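Diacylglycerol kinase (Bacillus anthracis, PDB 3S40) probably phosphorylates diacylglycerol or a related lipid with a nucleoside triphosphate as donor, giving phosphatidic acid or its counterpart. Local coordinates at residues 80-85 and 136-140; 89-94 and 292-296; 221-225 and 285-289. All coordinates share one frame; numbering follows the deposited sequence.

Interaction 1: residues 80-85 and 136-140; sequences TNGLAP and QHFLN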
ATOM      1  N   THR A  80      -3.944   3.968   6.981  1.00 29.23           N
ATOM      2  CA  THR A  80      -3.169   2.764   7.336  1.00 28.51           C
ATOM      3  C   THR A  80      -2.502   2.955   8.670  1.00 19.75           C
ATOM      4  O   THR A  80      -2.625   2.141   9.568  1.00 22.35           O
ATOM      5  CB  THR A  80      -2.002   2.540   6.372  1.00 32.86           C
ATOM      6  OG1 THR A  80      -2.486   2.476   5.035  1.00 26.64           O
ATOM      7  CG2 THR A  80      -1.248   1.246   6.727  1.00 39.66           C
ATOM      8  N   ASN A  81      -1.765   4.052   8.765  1.00 26.90           N
ATOM      9  CA  ASN A  81      -1.097   4.420  10.000  1.00 27.72           C
ATOM     10  C   ASN A  81      -2.031   4.714  11.144  1.00 31.39           C
ATOM     11  O   ASN A  81      -1.698   4.466  12.292  1.00 46.03           O
ATOM     12  CB  ASN A  81      -0.179   5.604   9.756  1.00 36.40           C
ATOM     13  CG  ASN A  81       1.176   5.164   9.309  1.00 53.02           C
ATOM     14  OD1 ASN A  81       2.131   5.188  10.087  1.00 59.11           O
ATOM     15  ND2 ASN A  81       1.268   4.697   8.063  1.00 50.58           N
ATOM     16  N   GLY A  82      -3.199   5.256  10.830  1.00 31.31           N
ATOM     17  CA  GLY A  82      -4.201   5.495  11.845  1.00 33.81           C
ATOM     18  C   GLY A  82      -4.725   4.197  12.422  1.00 30.04           C
ATOM     19  O   GLY A  82      -4.818   4.037  13.629  1.00 27.94           O
ATOM     20  N   LEU A  83      -5.056   3.255  11.556  1.00 26.21           N
ATOM     21  CA  LEU A  83      -5.727   2.034  12.002  1.00 25.67           C
ATOM     22  C   LEU A  83      -4.778   0.953  12.485  1.00 28.55           C
ATOM     23  O   LEU A  83      -5.077   0.241  13.450  1.00 27.05           O
ATOM     24  CB  LEU A  83      -6.573   1.466  10.871  1.00 28.78           C
ATOM     25  CG  LEU A  83      -8.048   1.867  10.771  1.00 34.01           C
ATOM     26  CD1 LEU A  83      -8.427   2.873  11.833  1.00 33.93           C
ATOM     27  CD2 LEU A  83      -8.387   2.369   9.375  1.00 36.79           C
ATOM     28  N   ALA A  84      -3.638   0.818  11.812  1.00 22.88           N
ATOM     29  CA  ALA A  84      -2.809  -0.363  12.020  1.00 17.14           C
ATOM     30  C   ALA A  84      -2.473  -0.645  13.496  1.00 26.40           C
ATOM     31  O   ALA A  84      -2.529  -1.795  13.935  1.00 30.20           O
ATOM     32  CB  ALA A  84      -1.542  -0.304  11.167  1.00 19.34           C
ATOM     33  N   PRO A  85      -2.122   0.391  14.270  1.00 30.64           N
ATOM     34  CA  PRO A  85      -1.725   0.063  15.653  1.00 23.54           C
ATOM     35  C   PRO A  85      -2.876  -0.179  16.632  1.00 30.31           C
ATOM     36  O   PRO A  85      -2.617  -0.491  17.791  1.00 37.07           O
ATOM     37  CB  PRO A  85      -0.878   1.272  16.076  1.00 36.55           C
ATOM     38  CG  PRO A  85      -1.277   2.374  15.170  1.00 39.65           C
ATOM     39  CD  PRO A  85      -1.783   1.772  13.894  1.00 30.50           C
ATOM     40  N   GLN A 136       7.186   0.471  12.469  1.00 49.60           N
ATOM     41  CA  GLN A 136       6.459   1.395  11.611  1.00 43.38           C
ATOM     42  C   GLN A 136       5.689   0.559  10.576  1.00 49.06           C
ATOM     43  O   GLN A 136       6.261  -0.363   9.969  1.00 50.74           O
ATOM     44  CB  GLN A 136       7.452   2.327  10.928  1.00 44.22           C
ATOM     45  CG  GLN A 136       6.922   3.045   9.702  1.00 56.09           C
ATOM     46  CD  GLN A 136       5.969   4.168  10.046  1.00 71.75           C
ATOM     47  OE1 GLN A 136       6.387   5.307  10.254  1.00 76.50           O
ATOM     48  NE2 GLN A 136       4.680   3.854  10.104  1.00 77.52           N
ATOM     49  N   HIS A 137       4.404   0.856  10.382  1.00 37.19           N
ATOM     50  CA  HIS A 137       3.570   0.067   9.463  1.00 37.36           C
ATOM     51  C   HIS A 137       3.609   0.586   8.037  1.00 50.71           C
ATOM     52  O   HIS A 137       3.503   1.792   7.818  1.00 58.68           O
ATOM     53  CB  HIS A 137       2.098   0.049   9.905  1.00 26.39           C
ATOM     54  CG  HIS A 137       1.870  -0.594  11.232  1.00 31.70           C
ATOM     55  ND1 HIS A 137       1.737   0.132  12.397  1.00 36.60           N
ATOM     56  CD2 HIS A 137       1.747  -1.896  11.583  1.00 36.05           C
ATOM     57  CE1 HIS A 137       1.541  -0.698  13.407  1.00 44.03           C
ATOM     58  NE2 HIS A 137       1.539  -1.935  12.939  1.00 35.83           N
ATOM     59  N   PHE A 138       3.729  -0.323   7.069  1.00 43.34           N
ATOM     60  CA  PHE A 138       3.508   0.040   5.664  1.00 45.67           C
ATOM     61  C   PHE A 138       2.684  -0.983   4.890  1.00 43.10           C
ATOM     62  O   PHE A 138       2.699  -2.178   5.186  1.00 41.68           O
ATOM     63  CB  PHE A 138       4.817   0.348   4.916  1.00 32.55           C
ATOM     64  CG  PHE A 138       5.722  -0.837   4.738  1.00 38.59           C
ATOM     65  CD1 PHE A 138       5.687  -1.589   3.567  1.00 31.90           C
ATOM     66  CD2 PHE A 138       6.628  -1.184   5.728  1.00 34.97           C
ATOM     67  CE1 PHE A 138       6.544  -2.675   3.394  1.00 31.59           C
ATOM     68  CE2 PHE A 138       7.484  -2.262   5.565  1.00 34.61           C
ATOM     69  CZ  PHE A 138       7.440  -3.015   4.396  1.00 35.23           C
ATOM     70  N   LEU A 139       1.979  -0.488   3.886  1.00 38.16           N
ATOM     71  CA  LEU A 139       1.064  -1.296   3.096  1.00 46.22           C
ATOM     72  C   LEU A 139       1.675  -1.654   1.744  1.00 42.50           C
ATOM     73  O   LEU A 139       1.376  -2.705   1.164  1.00 37.41           O
ATOM     74  CB  LEU A 139      -0.218  -0.501   2.877  1.00 39.50           C
ATOM     75  CG  LEU A 139      -1.539  -1.251   2.941  1.00 45.38           C
ATOM     76  CD1 LEU A 139      -1.512  -2.243   4.081  1.00 43.85           C
ATOM     77  CD2 LEU A 139      -2.681  -0.251   3.099  1.00 34.09           C
ATOM     78  N   ASN A 140       2.536  -0.774   1.242  1.00 32.02           N
ATOM     79  CA  ASN A 140       3.023  -0.903  -0.119  1.00 31.24           C
ATOM     80  C   ASN A 140       4.464  -1.352  -0.245  1.00 34.13           C
ATOM     81  O   ASN A 140       4.745  -2.405  -0.825  1.00 32.24           O
ATOM     82  CB  ASN A 140       2.818   0.398  -0.885  1.00 37.14           C
ATOM     83  CG  ASN A 140       1.938   0.214  -2.076  1.00 47.88           C
ATOM     84  OD1 ASN A 140       0.814   0.718  -2.122  1.00 51.01           O
ATOM     85  ND2 ASN A 140       2.430  -0.536  -3.053  1.00 61.35           N
TER

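Interaction 2: residues 89-94 and 292-296; sequences RPTLAI and HFTMI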
ATOM      1  N   ARG A  89     -10.084  -2.615  14.572  1.00 20.93           N
ATOM      2  CA  ARG A  89      -9.878  -2.064  13.239  1.00 24.67           C
ATOM      3  C   ARG A  89     -11.008  -2.462  12.297  1.00 35.28           C
ATOM      4  O   ARG A  89     -11.099  -3.607  11.872  1.00 40.06           O
ATOM      5  CB  ARG A  89      -8.554  -2.552  12.664  1.00 26.53           C
ATOM      6  CG  ARG A  89      -7.369  -2.329  13.586  1.00 27.01           C
ATOM      7  CD  ARG A  89      -6.093  -2.920  12.995  1.00 32.21           C
ATOM      8  NE  ARG A  89      -6.181  -4.366  12.817  1.00 24.39           N
ATOM      9  CZ  ARG A  89      -6.047  -5.261  13.794  1.00 25.55           C
ATOM     10  NH1 ARG A  89      -5.846  -4.880  15.049  1.00 30.11           N
ATOM     11  NH2 ARG A  89      -6.144  -6.554  13.518  1.00 23.82           N
ATOM     12  N   PRO A  90     -11.874  -1.506  11.954  1.00 24.57           N
ATOM     13  CA  PRO A  90     -12.931  -1.807  10.981  1.00 24.45           C
ATOM     14  C   PRO A  90     -12.365  -2.150   9.595  1.00 25.75           C
ATOM     15  O   PRO A  90     -11.225  -1.835   9.266  1.00 19.58           O
ATOM     16  CB  PRO A  90     -13.723  -0.491  10.890  1.00 22.74           C
ATOM     17  CG  PRO A  90     -12.754   0.568  11.311  1.00 30.51           C
ATOM     18  CD  PRO A  90     -11.820  -0.082  12.324  1.00 23.60           C
ATOM     19  N   THR A  91     -13.202  -2.777   8.787  1.00 18.25           N
ATOM     20  CA  THR A  91     -12.968  -2.897   7.364  1.00 10.03           C
ATOM     21  C   THR A  91     -12.690  -1.546   6.724  1.00 20.49           C
ATOM     22  O   THR A  91     -13.328  -0.521   7.051  1.00 16.52           O
ATOM     23  CB  THR A  91     -14.162  -3.554   6.690  1.00 18.96           C
ATOM     24  OG1 THR A  91     -14.356  -4.846   7.275  1.00 22.28           O
ATOM     25  CG2 THR A  91     -13.937  -3.723   5.149  1.00 18.15           C
ATOM     26  N   LEU A  92     -11.725  -1.547   5.813  1.00 16.57           N
ATOM     27  CA  LEU A  92     -11.321  -0.326   5.115  1.00 23.50           C
ATOM     28  C   LEU A  92     -11.619  -0.441   3.611  1.00 21.03           C
ATOM     29  O   LEU A  92     -11.553  -1.536   3.034  1.00 25.96           O
ATOM     30  CB  LEU A  92      -9.829  -0.059   5.375  1.00 26.65           C
ATOM     31  CG  LEU A  92      -9.163   1.233   4.899  1.00 37.82           C
ATOM     32  CD1 LEU A  92      -9.768   2.460   5.583  1.00 25.34           C
ATOM     33  CD2 LEU A  92      -7.656   1.168   5.153  1.00 39.43           C
ATOM     34  N   ALA A  93     -11.965   0.682   2.988  1.00 15.45           N
ATOM     35  CA  ALA A  93     -12.213   0.744   1.549  1.00 17.72           C
ATOM     36  C   ALA A  93     -11.610   2.027   1.001  1.00 20.90           C
ATOM     37  O   ALA A  93     -11.461   3.007   1.729  1.00 20.44           O
ATOM     38  CB  ALA A  93     -13.694   0.664   1.241  1.00 19.63           C
ATOM     39  N   ILE A  94     -11.236   2.008  -0.273  1.00 22.09           N
ATOM     40  CA  ILE A  94     -10.571   3.151  -0.897  1.00 17.73           C
ATOM     41  C   ILE A  94     -11.339   3.566  -2.126  1.00 24.02           C
ATOM     42  O   ILE A  94     -11.697   2.732  -2.938  1.00 25.90           O
ATOM     43  CB  ILE A  94      -9.129   2.775  -1.362  1.00 27.78           C
ATOM     44  CG1 ILE A  94      -8.282   2.311  -0.172  1.00 20.96           C
ATOM     45  CG2 ILE A  94      -8.466   3.949  -2.094  1.00 18.34           C
ATOM     46  CD1 ILE A  94      -6.942   1.729  -0.597  1.00 29.30           C
ATOM     47  N   HIS A 292      -3.965  -8.524   8.733  1.00 21.30           N
ATOM     48  CA  HIS A 292      -4.130  -7.497   9.766  1.00 27.53           C
ATOM     49  C   HIS A 292      -5.300  -6.562   9.469  1.00 25.47           C
ATOM     50  O   HIS A 292      -5.992  -6.132  10.386  1.00 25.50           O
ATOM     51  CB  HIS A 292      -2.831  -6.695   9.901  1.00 18.34           C
ATOM     52  CG  HIS A 292      -2.767  -5.811  11.106  1.00 22.01           C
ATOM     53  ND1 HIS A 292      -2.749  -6.301  12.395  1.00 22.62           N
ATOM     54  CD2 HIS A 292      -2.696  -4.461  11.216  1.00 25.63           C
ATOM     55  CE1 HIS A 292      -2.664  -5.293  13.248  1.00 22.36           C
ATOM     56  NE2 HIS A 292      -2.627  -4.164  12.557  1.00 22.78           N
ATOM     57  N   PHE A 293      -5.507  -6.236   8.193  1.00 22.85           N
ATOM     58  CA  PHE A 293      -6.681  -5.477   7.780  1.00 21.80           C
ATOM     59  C   PHE A 293      -7.619  -6.387   7.027  1.00 26.86           C
ATOM     60  O   PHE A 293      -7.200  -7.383   6.443  1.00 20.33           O
ATOM     61  CB  PHE A 293      -6.309  -4.325   6.829  1.00 20.82           C
ATOM     62  CG  PHE A 293      -5.639  -3.153   7.509  1.00 20.59           C
ATOM     63  CD1 PHE A 293      -5.806  -2.924   8.861  1.00 25.99           C
ATOM     64  CD2 PHE A 293      -4.861  -2.263   6.772  1.00 35.51           C
ATOM     65  CE1 PHE A 293      -5.201  -1.821   9.477  1.00 31.68           C
ATOM     66  CE2 PHE A 293      -4.248  -1.174   7.385  1.00 32.31           C
ATOM     67  CZ  PHE A 293      -4.414  -0.960   8.740  1.00 21.89           C
ATOM     68  N   THR A 294      -8.892  -6.021   7.045  1.00 19.16           N
ATOM     69  CA  THR A 294      -9.854  -6.476   6.061  1.00 21.23           C
ATOM     70  C   THR A 294     -10.172  -5.285   5.148  1.00 19.33           C
ATOM     71  O   THR A 294     -10.372  -4.157   5.621  1.00 22.40           O
ATOM     72  CB  THR A 294     -11.155  -6.990   6.722  1.00 26.95           C
ATOM     73  OG1 THR A 294     -11.784  -5.918   7.439  1.00 41.22           O
ATOM     74  CG2 THR A 294     -10.841  -8.128   7.697  1.00 23.13           C
HETATM   75  N   MSE A 295     -10.256  -5.546   3.847  1.00 19.14           N
HETATM   76  CA  MSE A 295     -10.483  -4.490   2.886  1.00 16.94           C
HETATM   77  C   MSE A 295     -11.505  -4.879   1.829  1.00 23.46           C
HETATM   78  O   MSE A 295     -11.616  -6.040   1.430  1.00 20.71           O
HETATM   79  CB  MSE A 295      -9.155  -4.088   2.240  1.00 20.19           C
HETATM   80  CG  MSE A 295      -8.095  -3.767   3.265  1.00 21.27           C
HETATM   81 SE   MSE A 295      -6.635  -2.620   2.664  0.64 32.68          SE
HETATM   82  CE  MSE A 295      -7.643  -1.022   2.151  1.00 28.11           C
ATOM     83  N   ILE A 296     -12.261  -3.888   1.385  1.00 13.63           N
ATOM     84  CA  ILE A 296     -13.146  -4.049   0.246  1.00 16.04           C
ATOM     85  C   ILE A 296     -12.287  -4.243  -0.994  1.00 18.37           C
ATOM     86  O   ILE A 296     -11.294  -3.547  -1.177  1.00 24.75           O
ATOM     87  CB  ILE A 296     -14.020  -2.801   0.037  1.00 17.18           C
ATOM     88  CG1 ILE A 296     -15.044  -2.670   1.168  1.00 20.99           C
ATOM     89  CG2 ILE A 296     -14.722  -2.865  -1.331  1.00 16.83           C
ATOM     90  CD1 ILE A 296     -16.140  -3.733   1.155  1.00 27.07           C
TER
HETATM   91  O   HOH W   1      -9.237  -3.892   8.907  1.00 31.04           O
HETATM   92  O   HOH W   2     -11.547  -0.507  -1.563  1.00 21.07           O

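Interaction 3: residues 221-225 and 285-289; sequences DGTLD and QIELL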
ATOM      1  N   ASP A 221      -0.296 -12.974   0.612  1.00 29.19           N
ATOM      2  CA  ASP A 221       0.278 -14.326   0.607  1.00 26.21           C
ATOM      3  C   ASP A 221       1.094 -14.680   1.864  1.00 30.57           C
ATOM      4  O   ASP A 221       1.728 -15.725   1.925  1.00 29.82           O
ATOM      5  CB  ASP A 221       1.072 -14.600  -0.666  1.00 27.23           C
ATOM      6  CG  ASP A 221       2.378 -13.807  -0.741  1.00 35.66           C
ATOM      7  OD1 ASP A 221       3.101 -13.994  -1.748  1.00 34.98           O
ATOM      8  OD2 ASP A 221       2.672 -13.005   0.183  1.00 25.32           O
ATOM      9  N   GLY A 222       1.057 -13.815   2.869  1.00 31.80           N
ATOM     10  CA  GLY A 222       1.700 -14.096   4.137  1.00 30.03           C
ATOM     11  C   GLY A 222       3.207 -13.914   4.169  1.00 35.44           C
ATOM     12  O   GLY A 222       3.863 -14.272   5.150  1.00 38.55           O
ATOM     13  N   THR A 223       3.773 -13.376   3.098  1.00 31.96           N
ATOM     14  CA  THR A 223       5.211 -13.101   3.076  1.00 25.69           C
ATOM     15  C   THR A 223       5.475 -11.742   2.456  1.00 32.23           C
ATOM     16  O   THR A 223       4.587 -11.136   1.841  1.00 31.94           O
ATOM     17  CB  THR A 223       6.017 -14.159   2.277  1.00 36.56           C
ATOM     18  OG1 THR A 223       5.720 -14.037   0.882  1.00 45.13           O
ATOM     19  CG2 THR A 223       5.702 -15.581   2.745  1.00 44.28           C
ATOM     20  N   LEU A 224       6.710 -11.287   2.620  1.00 29.23           N
ATOM     21  CA  LEU A 224       7.205 -10.070   2.009  1.00 32.79           C
ATOM     22  C   LEU A 224       8.197 -10.452   0.927  1.00 38.02           C
ATOM     23  O   LEU A 224       8.859 -11.499   1.027  1.00 27.00           O
ATOM     24  CB  LEU A 224       7.922  -9.240   3.061  1.00 32.36           C
ATOM     25  CG  LEU A 224       6.941  -8.665   4.073  1.00 36.27           C
ATOM     26  CD1 LEU A 224       7.648  -7.822   5.112  1.00 32.25           C
ATOM     27  CD2 LEU A 224       5.908  -7.834   3.319  1.00 39.87           C
ATOM     28  N   ASP A 225       8.307  -9.598  -0.093  1.00 25.93           N
ATOM     29  CA  ASP A 225       9.226  -9.820  -1.206  1.00 32.84           C
ATOM     30  C   ASP A 225      10.454  -8.924  -1.108  1.00 42.32           C
ATOM     31  O   ASP A 225      10.362  -7.694  -1.194  1.00 38.23           O
ATOM     32  CB  ASP A 225       8.525  -9.598  -2.548  1.00 33.07           C
ATOM     33  CG  ASP A 225       7.608 -10.745  -2.913  1.00 42.68           C
ATOM     34  OD1 ASP A 225       7.894 -11.466  -3.899  1.00 42.36           O
ATOM     35  OD2 ASP A 225       6.609 -10.942  -2.191  1.00 45.52           O
ATOM     36  N   GLN A 285      14.646  -4.112  11.056  1.00 40.73           N
ATOM     37  CA  GLN A 285      13.968  -5.401  11.183  1.00 44.44           C
ATOM     38  C   GLN A 285      12.567  -5.289  10.600  1.00 46.91           C
ATOM     39  O   GLN A 285      11.842  -4.316  10.864  1.00 36.86           O
ATOM     40  CB  GLN A 285      13.887  -5.840  12.653  1.00 43.64           C
ATOM     41  CG  GLN A 285      13.218  -7.205  12.884  1.00 42.75           C
ATOM     42  CD  GLN A 285      14.002  -8.388  12.294  1.00 55.46           C
ATOM     43  OE1 GLN A 285      15.223  -8.321  12.130  1.00 54.28           O
ATOM     44  NE2 GLN A 285      13.296  -9.479  11.985  1.00 50.76           N
ATOM     45  N   ILE A 286      12.188  -6.276   9.791  1.00 41.26           N
ATOM     46  CA  ILE A 286      10.869  -6.254   9.170  1.00 37.28           C
ATOM     47  C   ILE A 286      10.082  -7.523   9.462  1.00 39.88           C
ATOM     48  O   ILE A 286      10.606  -8.645   9.334  1.00 41.02           O
ATOM     49  CB  ILE A 286      10.923  -6.042   7.648  1.00 32.80           C
ATOM     50  CG1 ILE A 286      11.952  -4.973   7.277  1.00 37.21           C
ATOM     51  CG2 ILE A 286       9.538  -5.681   7.127  1.00 29.14           C
ATOM     52  CD1 ILE A 286      11.922  -4.570   5.832  1.00 41.97           C
ATOM     53  N   GLU A 287       8.825  -7.311   9.851  1.00 34.86           N
ATOM     54  CA  GLU A 287       7.878  -8.372  10.192  1.00 45.90           C
ATOM     55  C   GLU A 287       6.609  -8.175   9.364  1.00 34.08           C
ATOM     56  O   GLU A 287       6.289  -7.062   8.962  1.00 36.75           O
ATOM     57  CB  GLU A 287       7.488  -8.286  11.676  1.00 48.73           C
ATOM     58  CG  GLU A 287       8.647  -8.164  12.649  1.00 69.59           C
ATOM     59  CD  GLU A 287       9.469  -9.439  12.751  1.00 90.41           C
ATOM     60  OE1 GLU A 287      10.639  -9.359  13.183  1.00 94.01           O
ATOM     61  OE2 GLU A 287       8.943 -10.520  12.404  1.00100.60           O
ATOM     62  N   LEU A 288       5.872  -9.251   9.138  1.00 30.27           N
ATOM     63  CA  LEU A 288       4.602  -9.140   8.447  1.00 32.95           C
ATOM     64  C   LEU A 288       3.446  -9.504   9.370  1.00 33.24           C
ATOM     65  O   LEU A 288       3.490 -10.531  10.037  1.00 33.09           O
ATOM     66  CB  LEU A 288       4.581 -10.065   7.242  1.00 35.37           C
ATOM     67  CG  LEU A 288       3.297  -9.899   6.444  1.00 42.99           C
ATOM     68  CD1 LEU A 288       3.420  -8.711   5.499  1.00 36.47           C
ATOM     69  CD2 LEU A 288       2.953 -11.153   5.700  1.00 40.13           C
ATOM     70  N   LEU A 289       2.409  -8.672   9.399  1.00 26.53           N
ATOM     71  CA  LEU A 289       1.191  -9.009  10.142  1.00 23.99           C
ATOM     72  C   LEU A 289       0.128  -9.592   9.210  1.00 24.89           C
ATOM     73  O   LEU A 289      -0.537  -8.884   8.451  1.00 20.87           O
ATOM     74  CB  LEU A 289       0.650  -7.780  10.870  1.00 23.76           C
ATOM     75  CG  LEU A 289       1.689  -7.060  11.731  1.00 27.06           C
ATOM     76  CD1 LEU A 289       1.115  -5.722  12.211  1.00 28.28           C
ATOM     77  CD2 LEU A 289       2.127  -7.948  12.894  1.00 34.54           C
TER

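Interaction 1: residues 80-85 and 136-140
Asn81 of helix 73-83 and Ala84, close by in the chain, meet Gln136 and His137 on the edge strand 136-138. The contact joins a helix of the catalytic α/β part to the antiparallel sheet of the β-rich part, the two-domain plan expected of this lipid kinase family. At its centre is a CH-pi contact. Ala84 CB sits over one face of the His137 imidazole, 3.5 Å from the ring centroid and only 14° off the ring normal, so the methyl meets the middle of the ring and not its rim. His137 CG lies beside its backbone N (chi1 -63°), the setting in which the ring presents this face to the helix end. Pro85 approaches the same ring obliquely, CB to CE1 at 4.1 Å.

Farther along the edge the amides of Asn81 and Gln136 meet across each other, their planes 61° apart. Gln136 is bent at chi2, which brings its amide back to the helix although its CB starts out pointing away. Gln136 NE2 donates to a lone pair of Asn81 OD1 at 2.9 Å, in the carbonyl plane, and also makes a weak bond of 3.3 Å to the carbonyl O of His137, so one amide nitrogen bonds to the helix through Asn81 and weakly to its own strand.

Beyond the ring, Leu139 and Thr80 pack at a slant. The threonine hydroxyl is satisfied within the helix by a bond to Val76 O. Its contact with the leucine is van der Waals packing, Thr80 OG1 lying 3.4 Å from Leu139 CD2.

Interaction 2: residues 89-94 and 292-296
Arg89 reaches across to His292 just before strand 91-94 forms a single parallel β-bridge, Leu92 to Met295, with strand 292-296. From CB, which points toward the partner strand, the chain runs to CG and on to CD, which lies between the edge of the Phe293 ring (3.8 Å from CE1) and His292 NE2 (3.7 Å). A bend at chi3 (-62°) then turns the guanidinium flat over the His292 ring, the two side chains crossing at about a right angle. Arg89 NE donates to His292 O at 3.0 Å, and NH2 reaches the same oxygen at 3.2 Å, a side-on grip with that oxygen at the guanidinium edge, near its plane. NE lies over the centre of the His292 ring and His292 CE1 over that of the guanidinium; the planes differ by 7°. NH1 completes the tip by bonding to Leu86 O.

Farther along, Leu92 N bonds to Thr294 O (2.9 Å) and Ile296 N to Leu92 O (3.0 Å), while one water joins Pro90 O to Thr294 N. Thr91 OG1 and Thr294 OG1 pair at 2.8 Å, and the methyl CE of Met295, present as selenomethionine, packs against Leu92 CD2.

Opposite Val128, His292 and Phe293 form a classic β-bulge. His292 NE2 bonds to Ala84 O and probably carries a proton; a neutral ring, if ND1 has none, would ease stacking against the delocalised arginine charge, itself probably eased by the carbonyls of His292 and Leu86.

Interaction 3: residues 221-225 and 285-289
This is apolar packing between the layers of the C-terminal β-sandwich: Leu224, at the start of strand 224-230 in one antiparallel sheet, faces Ile286 and Leu288 of strand 284-296 in the other. No hydrogen bond crosses between the segments, and the CA atoms of the nearest pair, Thr223 and Leu288, are 6.7 Å apart. The contact is made by side chains, with Leu288 CD2 also against the backbone at Gly222-Thr223.

Leu224 divides its two methyls. CD1 turns to the branch methyl of Ile286, 3.5 Å from CG2, and CD2 meets Leu288 CD1 at 3.4 Å; both pairs are tighter than usual van der Waals contact. Leu288 can reach across because its CG stands opposite the backbone N (chi1 -176°), carrying the branched end toward the strand start. Val201 of strand 198-202 touches both Leu224 and Ile286, extending the apolar layer beyond this pair of segments.

The approach to strand 224-230 is shaped locally. Asp221 OD2 accepts from Thr223 N at 3.1 Å, an Asx turn with an N-H···O angle of 158°, while Gly222 takes a positive phi of 78°. The other oxygen, Asp221 OD1, forms a salt bridge with Lys258, which also pairs with Asp225.

Polar bonds probably help hold the turn, together with the backbone form of Gly222, whereas the cross-layer contact has no directional bond of its own and depends on the close fit of branched aliphatic chains.

Overall arrangement
From the N terminus, helix 73-83 opens interaction 1 at 80-85, and strand 91-96 opens interaction 2 a few residues later. Interaction 1 closes first, at 136-140, so the two loops cross. Interaction 3 opens afterwards at 221-225 and closes at 285-289, in series with interaction 1 and nested within the long loop that interaction 2 completes at 292-296. Strand 284-296 serves interactions 2 and 3: its first part packs within the β-sandwich, and its last part runs beside the edge of the parallel sheet. Interactions 1 and 2, with centres about 11 Å apart, also touch directly, so the catalytic part is tied to the β-rich part at two neighbouring places.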